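Local coordinates for lithostathine (Homo sapiens, PDB 1QDD), which might inhibit spontaneous precipitation of calcium carbonate and may be associated with regeneration of pancreas and brain, at residues E33-A38 against G79-K84; D37-C42 against S47-S52; Q56-F61 against V139-N144. The protein carries 1 engineered substitution. All coordinates share one frame; numbering follows the deposited sequence.

All three contacts belong to the C-type lectin fold. Contacts 1 and 2 both use helix 35-44, sharing Asp37 and Ala38; it packs on strand 49-50 and on the turn into strand 80-81. Their centres lie about 9 Å apart, and a probable hydrogen bond from Gly79 N to Val51 O joins them. Contact 3 brings helix 56-68 to strand 136-143, its centre about 12 Å from that of contact 2 and 17 Å from that of contact 1. Along the chain contact 2 closes before contact 3 opens, whereas the segments of contacts 1 and 3 alternate. The Cys42–Cys140 disulfide and the pairing of strands 49-50 and 136-143 connect contacts 2 and 3, so both helices are held to one sheet.

Contact 1 of 3, residues E33-A38 against G79-K84; sequences ETWVDA and GLHDPK
The indole of Trp35 lies against the imidazole of His81 in an offset stack, the centroid of its six-membered ring 4.3 Å from that of the imidazole and the planes inclined by 27°. The close part is narrow: Trp35 CH2 sits over the centre of the imidazole, 3.5 Å from His81 CG, while His81 CB lies over the indole face near its rim, 4.2 Å from the centroid of the six-membered ring, and adds a CH-pi contact. On its other face the imidazole is covered by Pro83 CD, so the ring is held between a proline and a tryptophan. With chi1 at 70°, His81 CG stands between its backbone N and carbonyl carbon, which folds the ring across the end of the indole. At the indole edge, Gly79 O approaches Trp35 CZ2 at 3.6 Å. The polar end of the tryptophan is used elsewhere, its NE1 donating to Ile78 O.

In the C-type lectin fold this is where the first turn of helix 35-44 meets the corner at Gly79, beyond which the chain leaves strand 75-78 for the two-stranded sheet of 80-81 and 90-91. Thr34 takes the N-cap position of the helix, its OG1 accepting a weak bond from Asp37 N. The indole is buried, with Trp77 meeting it edge-to-face and Leu50 and Cys115 also touching it. The packing ends toward the outside: His81 is partly exposed, and both Val36 on the helix and Pro83 beyond the strand lie at the solvent-facing side.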
ATOM      1  N   GLU A  33     -12.231  -4.024  -3.883  1.00 10.74           N
ATOM      2  CA  GLU A  33     -11.995  -5.405  -3.516  1.00 10.32           C
ATOM      3  C   GLU A  33     -11.762  -5.530  -2.006  1.00 10.12           C
ATOM      4  O   GLU A  33     -11.378  -4.539  -1.373  1.00 10.36           O
ATOM      5  CB  GLU A  33     -10.771  -5.963  -4.246  1.00 11.95           C
ATOM      6  CG  GLU A  33     -10.793  -5.938  -5.758  1.00 13.53           C
ATOM      7  CD  GLU A  33     -11.644  -6.994  -6.428  1.00 15.32           C
ATOM      8  OE1 GLU A  33     -12.132  -7.950  -5.795  1.00 16.96           O
ATOM      9  OE2 GLU A  33     -11.827  -6.901  -7.669  1.00 18.26           O
ATOM     10  N   THR A  34     -11.979  -6.718  -1.461  1.00  9.73           N
ATOM     11  CA  THR A  34     -11.614  -6.971  -0.070  1.00 10.27           C
ATOM     12  C   THR A  34     -10.097  -6.862   0.110  1.00  9.99           C
ATOM     13  O   THR A  34      -9.350  -6.946  -0.871  1.00  9.86           O
ATOM     14  CB  THR A  34     -12.091  -8.354   0.414  1.00 10.47           C
ATOM     15  OG1 THR A  34     -11.370  -9.329  -0.345  1.00 12.35           O
ATOM     16  CG2 THR A  34     -13.587  -8.552   0.257  1.00 12.30           C
ATOM     17  N   TRP A  35      -9.618  -6.739   1.348  1.00  9.35           N
ATOM     18  CA  TRP A  35      -8.181  -6.609   1.579  1.00  9.71           C
ATOM     19  C   TRP A  35      -7.394  -7.782   1.012  1.00  9.54           C
ATOM     20  O   TRP A  35      -6.391  -7.599   0.311  1.00  9.24           O
ATOM     21  CB  TRP A  35      -7.910  -6.419   3.073  1.00  8.70           C
ATOM     22  CG  TRP A  35      -6.476  -6.156   3.427  1.00  8.62           C
ATOM     23  CD1 TRP A  35      -5.878  -4.945   3.626  1.00  9.00           C
ATOM     24  CD2 TRP A  35      -5.457  -7.125   3.694  1.00  8.88           C
ATOM     25  NE1 TRP A  35      -4.552  -5.088   3.967  1.00  9.50           N
ATOM     26  CE2 TRP A  35      -4.277  -6.434   4.011  1.00  9.09           C
ATOM     27  CE3 TRP A  35      -5.434  -8.528   3.689  1.00  9.49           C
ATOM     28  CZ2 TRP A  35      -3.073  -7.084   4.279  1.00  9.91           C
ATOM     29  CZ3 TRP A  35      -4.235  -9.179   3.968  1.00 11.50           C
ATOM     30  CH2 TRP A  35      -3.080  -8.445   4.250  1.00 11.11           C
ATOM     31  N   VAL A  36      -7.862  -9.016   1.262  1.00  9.84           N
ATOM     32  CA  VAL A  36      -7.175 -10.206   0.748  1.00 11.56           C
ATOM     33  C   VAL A  36      -7.146 -10.252  -0.772  1.00 10.89           C
ATOM     34  O   VAL A  36      -6.135 -10.583  -1.393  1.00 11.63           O
ATOM     35  CB  VAL A  36      -7.813 -11.495   1.305  1.00 14.10           C
ATOM     36  CG1 VAL A  36      -7.311 -12.754   0.604  1.00 17.72           C
ATOM     37  CG2 VAL A  36      -7.551 -11.614   2.803  1.00 15.92           C
ATOM     38  N   ASP A  37      -8.268  -9.947  -1.416  1.00 10.27           N
ATOM     39  CA  ASP A  37      -8.375  -9.964  -2.869  1.00 10.98           C
ATOM     40  C   ASP A  37      -7.531  -8.867  -3.515  1.00 10.27           C
ATOM     41  O   ASP A  37      -6.947  -9.089  -4.583  1.00 11.05           O
ATOM     42  CB  ASP A  37      -9.833  -9.908  -3.325  1.00 12.17           C
ATOM     43  CG  ASP A  37     -10.597 -11.193  -3.040  1.00 15.62           C
ATOM     44  OD1 ASP A  37      -9.971 -12.219  -2.719  1.00 16.68           O
ATOM     45  OD2 ASP A  37     -11.846 -11.171  -3.140  1.00 16.39           O
ATOM     46  N   ALA A  38      -7.390  -7.714  -2.867  1.00 10.11           N
ATOM     47  CA  ALA A  38      -6.522  -6.635  -3.334  1.00  9.70           C
ATOM     48  C   ALA A  38      -5.063  -7.081  -3.262  1.00  9.02           C
ATOM     49  O   ALA A  38      -4.319  -6.895  -4.234  1.00  9.75           O
ATOM     50  CB  ALA A  38      -6.759  -5.377  -2.523  1.00  9.34           C
ATOM     51  N   GLY A  79      -1.027  -2.337   2.938  1.00  7.27           N
ATOM     52  CA  GLY A  79      -0.730  -3.699   3.342  1.00  7.48           C
ATOM     53  C   GLY A  79      -0.647  -4.087   4.797  1.00  7.05           C
ATOM     54  O   GLY A  79      -0.100  -5.179   5.073  1.00  8.52           O
ATOM     55  N   LEU A  80      -1.094  -3.278   5.728  1.00  6.99           N
ATOM     56  CA  LEU A  80      -0.965  -3.551   7.157  1.00  7.03           C
ATOM     57  C   LEU A  80      -2.188  -4.269   7.689  1.00  7.49           C
ATOM     58  O   LEU A  80      -3.328  -3.891   7.360  1.00  8.66           O
ATOM     59  CB  LEU A  80      -0.689  -2.260   7.930  1.00  8.34           C
ATOM     60  CG  LEU A  80      -0.056  -2.404   9.322  1.00  9.72           C
ATOM     61  CD1 LEU A  80       1.412  -2.786   9.249  1.00 10.93           C
ATOM     62  CD2 LEU A  80      -0.181  -1.107  10.119  1.00 11.31           C
ATOM     63  N   HIS A  81      -1.996  -5.317   8.489  1.00  8.13           N
ATOM     64  CA  HIS A  81      -3.110  -6.078   9.056  1.00  7.97           C
ATOM     65  C   HIS A  81      -2.696  -6.715  10.373  1.00  9.16           C
ATOM     66  O   HIS A  81      -1.502  -6.764  10.707  1.00  9.42           O
ATOM     67  CB  HIS A  81      -3.666  -7.096   8.065  1.00  9.68           C
ATOM     68  CG  HIS A  81      -2.782  -8.261   7.757  1.00 11.44           C
ATOM     69  ND1 HIS A  81      -3.271  -9.556   7.729  1.00 13.22           N
ATOM     70  CD2 HIS A  81      -1.476  -8.350   7.427  1.00 12.82           C
ATOM     71  CE1 HIS A  81      -2.287 -10.378   7.417  1.00 14.70           C
ATOM     72  NE2 HIS A  81      -1.179  -9.693   7.242  1.00 14.05           N
ATOM     73  N   ASP A  82      -3.662  -7.183  11.139  1.00  9.34           N
ATOM     74  CA  ASP A  82      -3.498  -7.808  12.464  1.00 10.38           C
ATOM     75  C   ASP A  82      -3.976  -9.246  12.328  1.00 12.14           C
ATOM     76  O   ASP A  82      -5.147  -9.542  12.609  1.00 12.16           O
ATOM     77  CB  ASP A  82      -4.327  -7.008  13.471  1.00 11.54           C
ATOM     78  CG  ASP A  82      -4.346  -7.525  14.897  1.00 12.51           C
ATOM     79  OD1 ASP A  82      -3.552  -8.455  15.178  1.00 13.92           O
ATOM     80  OD2 ASP A  82      -5.158  -7.020  15.711  1.00 12.97           O
ATOM     81  N   PRO A  83      -3.123 -10.153  11.856  1.00 12.74           N
ATOM     82  CA  PRO A  83      -3.537 -11.502  11.539  1.00 14.83           C
ATOM     83  C   PRO A  83      -4.002 -12.381  12.681  1.00 15.70           C
ATOM     84  O   PRO A  83      -4.868 -13.236  12.409  1.00 17.90           O
ATOM     85  CB  PRO A  83      -2.338 -12.111  10.820  1.00 15.65           C
ATOM     86  CG  PRO A  83      -1.167 -11.309  11.261  1.00 15.42           C
ATOM     87  CD  PRO A  83      -1.693  -9.915  11.514  1.00 13.59           C
ATOM     88  N   LYS A  84      -3.519 -12.165  13.892  1.00 14.44           N
ATOM     89  CA  LYS A  84      -3.923 -12.997  15.032  1.00 15.06           C
ATOM     90  C   LYS A  84      -4.946 -12.311  15.909  1.00 16.52           C
ATOM     91  O   LYS A  84      -5.295 -12.786  17.000  1.00 17.67           O
ATOM     92  CB  LYS A  84      -2.665 -13.411  15.815  1.00 14.87           C
ATOM     93  CG  LYS A  84      -1.645 -14.148  14.964  1.00 14.83           C
ATOM     94  CD  LYS A  84      -0.405 -14.535  15.760  1.00 14.71           C
ATOM     95  CE  LYS A  84       0.712 -15.031  14.864  1.00 15.39           C
ATOM     96  NZ  LYS A  84       1.986 -15.270  15.612  1.00 14.54           N
TER

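Contact 2 of 3, residues D37-C42 against S47-S52; sequences DADLYC and SGNLVS
Asp39 extends its carboxylate off the helix with CG anti to the backbone N (chi1 -166°), which carries OD1 to the facing strand. There Leu50 N donates to Asp39 OD1 at 2.9 Å, in an almost straight bond nearly along the C-O axis. Asn49 adds its amide in one of its two modelled conformers, in which CG stands beside its own backbone N and the amide and carboxylate planes are only 16° apart. In that conformer Asn49 ND2 is 3.2 Å from both Asp39 OD1 and Asp39 OD2, on the syn side of each and somewhat out of the carboxylate plane; the bond to OD2 is the more bent. Leu50 N and the amide come to OD1 from the same face of the carboxylate.

Next along the helix, Cys42 CB packs on the backbone of Asn49, 3.4 Å from Asn49 C, and Leu50 CD2 touches both Ala38 CB and Cys42 SG, 4.0 Å from each. Toward the end of the helix Gly48 N donates to Cys42 O at 3.1 Å, closing the short connection from helix 35-44 to strand 49-50. In this C-type lectin fold the same helix is tied to the last strand by the disulfide between Cys42 and Cys140.

Two N-H groups, Leu50 N and, in the conformer described, Asn49 ND2, thus meet one oxygen of buried Asp39, with Ser92 OG as a further hydrogen-bond partner, which is consistent with a charged carboxylate.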
ATOM      1  N   ASP A  37      -8.268  -9.947  -1.416  1.00 10.27           N
ATOM      2  CA  ASP A  37      -8.375  -9.964  -2.869  1.00 10.98           C
ATOM      3  C   ASP A  37      -7.531  -8.867  -3.515  1.00 10.27           C
ATOM      4  O   ASP A  37      -6.947  -9.089  -4.583  1.00 11.05           O
ATOM      5  CB  ASP A  37      -9.833  -9.908  -3.325  1.00 12.17           C
ATOM      6  CG  ASP A  37     -10.597 -11.193  -3.040  1.00 15.62           C
ATOM      7  OD1 ASP A  37      -9.971 -12.219  -2.719  1.00 16.68           O
ATOM      8  OD2 ASP A  37     -11.846 -11.171  -3.140  1.00 16.39           O
ATOM      9  N   ALA A  38      -7.390  -7.714  -2.867  1.00 10.11           N
ATOM     10  CA  ALA A  38      -6.522  -6.635  -3.334  1.00  9.70           C
ATOM     11  C   ALA A  38      -5.063  -7.081  -3.262  1.00  9.02           C
ATOM     12  O   ALA A  38      -4.319  -6.895  -4.234  1.00  9.75           O
ATOM     13  CB  ALA A  38      -6.759  -5.377  -2.523  1.00  9.34           C
ATOM     14  N   ASP A  39      -4.643  -7.688  -2.151  1.00  9.12           N
ATOM     15  CA  ASP A  39      -3.260  -8.161  -2.057  1.00  9.37           C
ATOM     16  C   ASP A  39      -2.965  -9.237  -3.101  1.00  9.91           C
ATOM     17  O   ASP A  39      -1.875  -9.225  -3.687  1.00 10.25           O
ATOM     18  CB  ASP A  39      -2.953  -8.646  -0.645  1.00 10.59           C
ATOM     19  CG  ASP A  39      -1.472  -8.822  -0.396  1.00 11.93           C
ATOM     20  OD1 ASP A  39      -0.705  -7.840  -0.411  1.00 12.86           O
ATOM     21  OD2 ASP A  39      -1.031  -9.977  -0.178  1.00 15.34           O
ATOM     22  N   LEU A  40      -3.910 -10.118  -3.384  1.00 10.35           N
ATOM     23  CA  LEU A  40      -3.730 -11.126  -4.437  1.00 11.34           C
ATOM     24  C   LEU A  40      -3.583 -10.491  -5.801  1.00 11.14           C
ATOM     25  O   LEU A  40      -2.740 -10.927  -6.603  1.00 12.15           O
ATOM     26  CB  LEU A  40      -4.887 -12.133  -4.402  1.00 14.95           C
ATOM     27  CG  LEU A  40      -4.882 -13.123  -3.237  1.00 18.14           C
ATOM     28  CD1 LEU A  40      -6.177 -13.928  -3.203  1.00 19.44           C
ATOM     29  CD2 LEU A  40      -3.684 -14.059  -3.286  1.00 19.85           C
ATOM     30  N   TYR A  41      -4.323  -9.425  -6.127  1.00 10.75           N
ATOM     31  CA  TYR A  41      -4.163  -8.726  -7.392  1.00 10.72           C
ATOM     32  C   TYR A  41      -2.734  -8.212  -7.496  1.00  9.98           C
ATOM     33  O   TYR A  41      -2.035  -8.360  -8.513  1.00 10.67           O
ATOM     34  CB  TYR A  41      -5.178  -7.574  -7.548  1.00 10.94           C
ATOM     35  CG  TYR A  41      -5.027  -6.817  -8.851  1.00 11.75           C
ATOM     36  CD1 TYR A  41      -5.856  -7.088  -9.942  1.00 12.94           C
ATOM     37  CD2 TYR A  41      -4.065  -5.837  -9.036  1.00 11.76           C
ATOM     38  CE1 TYR A  41      -5.711  -6.412 -11.145  1.00 12.59           C
ATOM     39  CE2 TYR A  41      -3.902  -5.175 -10.229  1.00 12.34           C
ATOM     40  CZ  TYR A  41      -4.735  -5.458 -11.284  1.00 12.22           C
ATOM     41  OH  TYR A  41      -4.567  -4.780 -12.482  1.00 15.18           O
ATOM     42  N   CYS A  42      -2.245  -7.563  -6.422  1.00  8.97           N
ATOM     43  CA  CYS A  42      -0.889  -7.038  -6.439  1.00  9.45           C
ATOM     44  C   CYS A  42       0.162  -8.126  -6.637  1.00 10.06           C
ATOM     45  O   CYS A  42       1.174  -7.890  -7.315  1.00 11.32           O
ATOM     46  CB  CYS A  42      -0.578  -6.254  -5.174  1.00  9.47           C
ATOM     47  SG  CYS A  42      -1.601  -4.837  -4.758  1.00  9.37           S
ATOM     48  N   SER A  47       4.647  -9.666  -9.343  1.00 19.19           N
ATOM     49  CA  SER A  47       4.988 -10.165  -8.027  1.00 18.69           C
ATOM     50  C   SER A  47       5.208  -9.079  -6.995  1.00 17.27           C
ATOM     51  O   SER A  47       6.215  -9.005  -6.286  1.00 19.00           O
ATOM     52  CB  SER A  47       6.210 -11.089  -8.203  1.00 20.73           C
ATOM     53  OG  SER A  47       5.862 -12.083  -9.172  1.00 24.20           O
ATOM     54  N   GLY A  48       4.164  -8.266  -6.804  1.00 15.06           N
ATOM     55  CA  GLY A  48       4.159  -7.223  -5.780  1.00 14.05           C
ATOM     56  C   GLY A  48       3.303  -7.615  -4.593  1.00 11.97           C
ATOM     57  O   GLY A  48       3.015  -8.778  -4.317  1.00 12.16           O
ATOM     58  N   ASN A  49       2.892  -6.627  -3.799  1.00 10.68           N
ATOM     59  CA  ASN A  49       2.039  -6.751  -2.636  1.00  9.78           C
ATOM     60  C   ASN A  49       1.321  -5.402  -2.448  1.00  8.33           C
ATOM     61  O   ASN A  49       1.738  -4.412  -3.046  1.00  8.66           O
ATOM     62  CB  ASN A  49       2.725  -7.060  -1.303  0.53 10.27           C
ATOM     63  CG  ASN A  49       3.032  -8.524  -1.097  0.53 10.86           C
ATOM     64  OD1 ASN A  49       4.215  -8.898  -1.184  0.53 10.24           O
ATOM     65  ND2 ASN A  49       2.059  -9.377  -0.829  0.53 10.20           N
ATOM     66  N   LEU A  50       0.289  -5.374  -1.627  1.00  8.83           N
ATOM     67  CA  LEU A  50      -0.285  -4.099  -1.228  1.00  8.00           C
ATOM     68  C   LEU A  50       0.881  -3.275  -0.673  1.00  8.29           C
ATOM     69  O   LEU A  50       1.823  -3.811  -0.054  1.00  9.51           O
ATOM     70  CB  LEU A  50      -1.328  -4.268  -0.123  1.00  8.92           C
ATOM     71  CG  LEU A  50      -2.737  -4.685  -0.554  1.00  8.75           C
ATOM     72  CD1 LEU A  50      -3.611  -5.042   0.635  1.00 10.75           C
ATOM     73  CD2 LEU A  50      -3.388  -3.580  -1.392  1.00  9.91           C
ATOM     74  N   VAL A  51       0.840  -1.967  -0.836  1.00  7.01           N
ATOM     75  CA  VAL A  51       1.959  -1.116  -0.454  1.00  8.04           C
ATOM     76  C   VAL A  51       2.309  -1.236   1.019  1.00  7.83           C
ATOM     77  O   VAL A  51       1.444  -1.235   1.891  1.00  8.75           O
ATOM     78  CB  VAL A  51       1.679   0.342  -0.884  1.00  9.08           C
ATOM     79  CG1 VAL A  51       0.505   0.978  -0.170  1.00  9.78           C
ATOM     80  CG2 VAL A  51       2.907   1.228  -0.746  1.00 10.36           C
ATOM     81  N   SER A  52       3.615  -1.246   1.296  1.00  8.10           N
ATOM     82  CA  SER A  52       4.185  -1.135   2.630  1.00  8.39           C
ATOM     83  C   SER A  52       4.789   0.269   2.749  1.00  9.15           C
ATOM     84  O   SER A  52       5.529   0.676   1.848  1.00 11.95           O
ATOM     85  CB  SER A  52       5.288  -2.139   2.927  0.53  7.21           C
ATOM     86  OG  SER A  52       4.873  -3.472   2.818  0.53 12.09           O
TER

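Contact 3 of 3, residues Q56-F61 against V139-N144; sequences QAEGAF and VCKFKN
Glu58 OE2 is gripped by two groups: Lys141 NZ, 2.8 Å away in a salt bridge, and the hydroxyl of Tyr26, which also hydrogen-bonds to it. The ammonium comes to the syn lone pair of Glu58 OE2, on the side of the other oxygen, yet stays 3.8 Å from Glu58 OE1. That second oxygen instead accepts from Leu54 N just ahead of the helix, so the carboxylate is fixed at both ends. Both side chains are extended, each with CG anti to its backbone N (chi1 174° for Lys141), and together they span backbones whose nearest CA atoms, those of Glu58 and Lys141, are 11.2 Å apart. The two side chains cross at about a right angle, and Lys141 CE passes 3.4 Å from Glu58 OE2. The ammonium has further partners in the ring of Tyr24, by a cation-pi contact, and Ser52 O, by a weak bond.

Buried Glu58 thus meets its countercharge between the first turn of helix 56-68 and strand 136-143 of the C-type lectin fold, where strand 24-33, bearing Tyr24 and Tyr26, pairs with strand 136-143, as does strand 49-50.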
ATOM      1  N   GLN A  56       8.420   8.241   6.360  1.00  8.54           N
ATOM      2  CA  GLN A  56       7.532   9.384   6.167  1.00  9.93           C
ATOM      3  C   GLN A  56       7.551   9.822   4.711  1.00  9.64           C
ATOM      4  O   GLN A  56       6.487  10.151   4.143  1.00 10.21           O
ATOM      5  CB  GLN A  56       7.957  10.530   7.080  1.00 12.25           C
ATOM      6  CG  GLN A  56       6.940  11.667   7.198  1.00 16.45           C
ATOM      7  CD  GLN A  56       7.468  12.702   8.185  1.00 19.53           C
ATOM      8  OE1 GLN A  56       7.650  13.868   7.862  1.00 22.41           O
ATOM      9  NE2 GLN A  56       7.829  12.260   9.383  1.00 22.44           N
ATOM     10  N   ALA A  57       8.708   9.845   4.067  1.00  9.32           N
ATOM     11  CA  ALA A  57       8.817  10.245   2.667  1.00  9.74           C
ATOM     12  C   ALA A  57       8.079   9.305   1.724  1.00  8.85           C
ATOM     13  O   ALA A  57       7.433   9.776   0.764  1.00  9.73           O
ATOM     14  CB  ALA A  57      10.289  10.391   2.275  1.00 10.76           C
ATOM     15  N   GLU A  58       8.077   8.010   1.989  1.00  8.23           N
ATOM     16  CA  GLU A  58       7.295   7.056   1.201  1.00  8.16           C
ATOM     17  C   GLU A  58       5.803   7.306   1.404  1.00  8.02           C
ATOM     18  O   GLU A  58       5.033   7.284   0.412  1.00  8.98           O
ATOM     19  CB  GLU A  58       7.673   5.615   1.554  1.00  8.41           C
ATOM     20  CG  GLU A  58       7.038   4.580   0.637  1.00  8.88           C
ATOM     21  CD  GLU A  58       7.567   3.183   0.838  1.00  8.77           C
ATOM     22  OE1 GLU A  58       8.050   2.870   1.955  1.00  9.80           O
ATOM     23  OE2 GLU A  58       7.474   2.363  -0.100  1.00  9.71           O
ATOM     24  N   GLY A  59       5.358   7.607   2.614  1.00  8.86           N
ATOM     25  CA  GLY A  59       3.965   7.952   2.870  1.00  9.49           C
ATOM     26  C   GLY A  59       3.543   9.183   2.088  1.00  9.79           C
ATOM     27  O   GLY A  59       2.424   9.237   1.542  1.00  9.82           O
ATOM     28  N   ALA A  60       4.390  10.198   1.996  1.00  9.53           N
ATOM     29  CA  ALA A  60       4.106  11.419   1.250  1.00  9.85           C
ATOM     30  C   ALA A  60       4.012  11.122  -0.233  1.00  9.60           C
ATOM     31  O   ALA A  60       3.121  11.666  -0.925  1.00 10.72           O
ATOM     32  CB  ALA A  60       5.165  12.470   1.546  1.00 10.90           C
ATOM     33  N   PHE A  61       4.864  10.289  -0.788  1.00  9.42           N
ATOM     34  CA  PHE A  61       4.810   9.876  -2.178  1.00  9.98           C
ATOM     35  C   PHE A  61       3.490   9.175  -2.476  1.00  9.36           C
ATOM     36  O   PHE A  61       2.812   9.485  -3.477  1.00  9.80           O
ATOM     37  CB  PHE A  61       6.018   8.989  -2.526  1.00 10.75           C
ATOM     38  CG  PHE A  61       5.920   8.425  -3.919  1.00 12.71           C
ATOM     39  CD1 PHE A  61       6.243   9.188  -5.023  1.00 14.51           C
ATOM     40  CD2 PHE A  61       5.450   7.138  -4.117  1.00 13.50           C
ATOM     41  CE1 PHE A  61       6.119   8.676  -6.301  1.00 16.02           C
ATOM     42  CE2 PHE A  61       5.319   6.616  -5.392  1.00 14.99           C
ATOM     43  CZ  PHE A  61       5.647   7.391  -6.478  1.00 15.14           C
ATOM     44  N   VAL A 139      -3.480   0.469  -3.379  1.00  7.27           N
ATOM     45  CA  VAL A 139      -2.195   0.793  -3.986  1.00  7.32           C
ATOM     46  C   VAL A 139      -1.285  -0.442  -3.912  1.00  6.94           C
ATOM     47  O   VAL A 139      -1.144  -1.041  -2.844  1.00  8.53           O
ATOM     48  CB  VAL A 139      -1.479   1.975  -3.308  1.00  8.12           C
ATOM     49  CG1 VAL A 139      -0.089   2.242  -3.883  1.00  9.56           C
ATOM     50  CG2 VAL A 139      -2.302   3.259  -3.394  1.00 10.29           C
ATOM     51  N   CYS A 140      -0.645  -0.799  -5.021  1.00  7.24           N
ATOM     52  CA  CYS A 140       0.338  -1.872  -5.104  1.00  8.17           C
ATOM     53  C   CYS A 140       1.767  -1.329  -5.240  1.00  8.20           C
ATOM     54  O   CYS A 140       1.989  -0.242  -5.751  1.00  9.79           O
ATOM     55  CB  CYS A 140       0.081  -2.814  -6.289  1.00  9.33           C
ATOM     56  SG  CYS A 140      -1.520  -3.633  -6.406  1.00  9.77           S
ATOM     57  N   LYS A 141       2.731  -2.118  -4.775  1.00  8.15           N
ATOM     58  CA  LYS A 141       4.163  -1.827  -4.824  1.00  8.66           C
ATOM     59  C   LYS A 141       4.913  -3.066  -5.316  1.00  9.59           C
ATOM     60  O   LYS A 141       4.660  -4.158  -4.803  1.00 10.51           O
ATOM     61  CB  LYS A 141       4.653  -1.414  -3.425  1.00  9.60           C
ATOM     62  CG  LYS A 141       6.150  -1.201  -3.219  1.00 10.70           C
ATOM     63  CD  LYS A 141       6.460  -0.838  -1.774  1.00 11.25           C
ATOM     64  CE  LYS A 141       7.938  -0.706  -1.461  1.00 11.81           C
ATOM     65  NZ  LYS A 141       8.122  -0.326  -0.018  1.00 12.34           N
ATOM     66  N   PHE A 142       5.807  -2.919  -6.289  1.00  9.49           N
ATOM     67  CA  PHE A 142       6.574  -4.064  -6.791  1.00 11.11           C
ATOM     68  C   PHE A 142       7.985  -3.614  -7.167  1.00 11.97           C
ATOM     69  O   PHE A 142       8.237  -2.484  -7.555  1.00 11.61           O
ATOM     70  CB  PHE A 142       5.881  -4.766  -7.946  1.00 11.36           C
ATOM     71  CG  PHE A 142       5.733  -4.033  -9.241  1.00 12.33           C
ATOM     72  CD1 PHE A 142       6.702  -4.113 -10.235  1.00 12.82           C
ATOM     73  CD2 PHE A 142       4.608  -3.269  -9.498  1.00 13.63           C
ATOM     74  CE1 PHE A 142       6.550  -3.444 -11.432  1.00 13.69           C
ATOM     75  CE2 PHE A 142       4.454  -2.598 -10.692  1.00 14.39           C
ATOM     76  CZ  PHE A 142       5.423  -2.678 -11.666  1.00 13.85           C
ATOM     77  N   LYS A 143       8.921  -4.571  -7.015  1.00 14.09           N
ATOM     78  CA  LYS A 143      10.323  -4.269  -7.273  1.00 17.27           C
ATOM     79  C   LYS A 143      10.566  -4.245  -8.781  1.00 20.03           C
ATOM     80  O   LYS A 143      10.217  -5.130  -9.540  1.00 19.94           O
ATOM     81  CB  LYS A 143      11.350  -5.194  -6.625  1.00 18.37           C
ATOM     82  CG  LYS A 143      12.813  -4.836  -6.840  0.53 19.97           C
ATOM     83  CD  LYS A 143      13.338  -3.577  -6.186  0.53 20.90           C
ATOM     84  CE  LYS A 143      14.672  -3.150  -6.802  0.53 21.53           C
ATOM     85  NZ  LYS A 143      14.495  -2.653  -8.192  0.53 22.25           N
ATOM     86  N   ASN A 144      11.123  -3.105  -9.126  1.00 24.04           N
ATOM     87  CA  ASN A 144      11.777  -2.776 -10.334  1.00 27.56           C
ATOM     88  C   ASN A 144      12.004  -1.355 -10.700  1.00 28.10           C
ATOM     89  O   ASN A 144      11.239  -0.416 -10.810  1.00 31.70           O
ATOM     90  CB  ASN A 144      11.531  -3.719 -11.527  1.00 28.58           C
ATOM     91  CG  ASN A 144      13.006  -4.193 -11.618  1.00 28.55           C
ATOM     92  OD1 ASN A 144      13.717  -4.199 -10.601  1.00 28.29           O
ATOM     93  ND2 ASN A 144      13.414  -4.493 -12.824  1.00 29.67           N
TER